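Local coordinates for protein glycoside Hydrolase (Bacteroides plebeius, PDB 5T3B) that probably hydrolyses glycosidic bonds of polysaccharides as a glycoside hydrolase family 50 enzyme of a gut bacterium, at residues A[31-36]-A[59-64]. Sequence-based numbering, arbitrary orientation.
With EDO (1,2-ethanediol), chain P; EDO (1,2-ethanediol), chain H.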
# COMPACT_ATOMS: atom_id res chain seq x y z
N GLU A 31 29.45 -0.28 7.67
CA GLU A 31 28.85 -0.46 8.98
C GLU A 31 27.62 -1.39 8.85
O GLU A 31 27.13 -1.60 7.75
CB GLU A 31 28.51 0.85 9.63
CG GLU A 31 27.46 1.64 8.93
CD GLU A 31 27.16 3.01 9.58
OE1 GLU A 31 27.91 3.98 9.42
OE2 GLU A 31 26.22 3.10 10.35
N THR A 32 27.17 -1.93 9.96
CA THR A 32 26.04 -2.83 9.96
C THR A 32 24.74 -1.99 9.92
O THR A 32 24.55 -1.07 10.67
CB THR A 32 26.03 -3.71 11.22
OG1 THR A 32 27.27 -4.42 11.20
CG2 THR A 32 24.88 -4.65 11.15
N TYR A 33 23.88 -2.33 8.96
CA TYR A 33 22.59 -1.59 8.86
C TYR A 33 21.76 -1.93 10.13
O TYR A 33 21.74 -3.09 10.56
CB TYR A 33 21.93 -1.98 7.56
CG TYR A 33 20.65 -1.19 7.33
CD1 TYR A 33 20.68 0.07 6.75
CD2 TYR A 33 19.40 -1.70 7.68
CE1 TYR A 33 19.52 0.78 6.52
CE2 TYR A 33 18.24 -0.98 7.46
CZ TYR A 33 18.30 0.26 6.87
OH TYR A 33 17.13 1.00 6.59
N PRO A 34 21.05 -0.94 10.70
CA PRO A 34 20.31 -1.24 11.96
C PRO A 34 19.32 -2.41 11.80
O PRO A 34 18.59 -2.50 10.80
CB PRO A 34 19.58 0.06 12.25
CG PRO A 34 20.43 1.09 11.64
CD PRO A 34 20.94 0.47 10.38
N ASN A 35 19.37 -3.33 12.76
CA ASN A 35 18.45 -4.44 12.78
C ASN A 35 18.63 -5.45 11.66
O ASN A 35 17.80 -6.26 11.42
CB ASN A 35 16.99 -3.98 12.90
CG ASN A 35 16.77 -3.04 14.04
OD1 ASN A 35 16.29 -1.91 13.83
ND2 ASN A 35 17.18 -3.45 15.24
N SER A 36 19.82 -5.47 11.08
CA SER A 36 20.22 -6.34 10.02
C SER A 36 21.55 -6.99 10.36
O SER A 36 22.32 -6.50 11.17
CB SER A 36 20.40 -5.55 8.75
OG SER A 36 20.67 -6.36 7.62
N LYS A 59 21.63 9.40 6.81
CA LYS A 59 22.37 8.23 6.38
C LYS A 59 21.49 7.35 5.57
O LYS A 59 20.34 7.02 5.96
CB LYS A 59 22.98 7.46 7.54
CG LYS A 59 24.28 7.95 8.07
CD LYS A 59 24.81 6.84 9.04
CE LYS A 59 26.14 7.16 9.50
NZ LYS A 59 26.33 6.19 10.59
N THR A 60 21.96 6.93 4.41
CA THR A 60 21.13 6.20 3.44
C THR A 60 21.90 5.02 2.87
O THR A 60 23.11 5.11 2.58
CB THR A 60 20.72 7.22 2.35
OG1 THR A 60 20.05 8.31 2.95
CG2 THR A 60 19.85 6.70 1.32
N ARG A 61 21.17 3.95 2.62
CA ARG A 61 21.64 2.70 2.06
C ARG A 61 21.16 2.63 0.63
O ARG A 61 19.95 2.55 0.39
CB ARG A 61 21.12 1.50 2.88
CG ARG A 61 21.62 0.17 2.33
CD ARG A 61 21.35 -0.97 3.30
NE ARG A 61 19.92 -1.22 3.49
CZ ARG A 61 19.41 -2.28 4.10
NH1 ARG A 61 20.19 -3.30 4.46
NH2 ARG A 61 18.11 -2.35 4.27
N ILE A 62 22.09 2.55 -0.33
CA ILE A 62 21.74 2.36 -1.70
C ILE A 62 22.33 1.04 -2.26
O ILE A 62 23.32 0.51 -1.74
CB ILE A 62 22.10 3.57 -2.61
CG1 ILE A 62 23.60 3.84 -2.65
CG2 ILE A 62 21.36 4.81 -2.19
CD1 ILE A 62 24.02 4.82 -3.75
N LEU A 63 21.76 0.57 -3.36
CA LEU A 63 22.06 -0.75 -3.89
C LEU A 63 23.55 -0.97 -4.24
O LEU A 63 24.09 -2.03 -3.87
CB LEU A 63 21.15 -1.09 -5.03
CG LEU A 63 21.21 -2.51 -5.52
CD1 LEU A 63 20.80 -3.54 -4.46
CD2 LEU A 63 20.34 -2.67 -6.77
N PRO A 64 24.22 0.02 -4.84
CA PRO A 64 25.64 -0.17 -5.16
C PRO A 64 26.55 -0.37 -3.97
O PRO A 64 27.67 -0.85 -4.15
CB PRO A 64 25.97 1.14 -5.87
CG PRO A 64 24.70 1.59 -6.47
CD PRO A 64 23.70 1.27 -5.45
C1 EDO P . 19.66 3.72 9.18
O1 EDO P . 18.27 3.33 9.16
C2 EDO P . 19.93 4.64 8.02
O2 EDO P . 20.75 4.14 6.90
C1 EDO H . 15.97 1.00 10.23
O1 EDO H . 16.50 1.71 11.33
C2 EDO H . 15.83 -0.48 10.51
O2 EDO H . 14.93 -0.62 11.66
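Lys59 reaches across to Glu31 in a small antiparallel array in which strands 31-32 and 56-60 each pair with strand 39-48. The two side chains approach from opposite directions and form a salt bridge in which one ammonium meets both carboxylate oxygens: Lys59 NZ lies 3.0 Å from Glu31 OE1 and 3.1 Å from Glu31 OE2, and each oxygen accepts through its syn lone pair. The backbone O of Lys59 takes a weak hydrogen bond from an ethanediol molecule, probably from the crystallisation liquor, whose O2 also lies near Tyr33 CE1. Thr60 turns its side chain away, where OG1 is hydrogen-bonded to Trp366 NE1, and the side chain of Arg61 then turns back to the other segment. Its guanidinium lies flat on the Tyr33 ring, the planes only 2° apart, in a stacked cation-pi contact with Arg61 CZ lying 3.5 Å from the centroid of the Tyr33 ring. The bend at chi3 (66°) in an otherwise extended arginine lays the group over this face, while Pro34 CD sits against the opposite one. A leucine in place of Tyr33 would probably cost the guanidinium its flat aromatic partner on that face, leaving its hold to polar bonds such as the one to Glu428. Tyr33 also begins a type II beta turn closed by the bond from Ser36 N to Tyr33 O. Glu428 ties the turn and the arginine together: its OE1 is hydrogen-bonded to Ser36 OG, and its OE2 forms a salt bridge with Arg61 NH2, the same nitrogen that rests 3.5 Å from Tyr33 CE2.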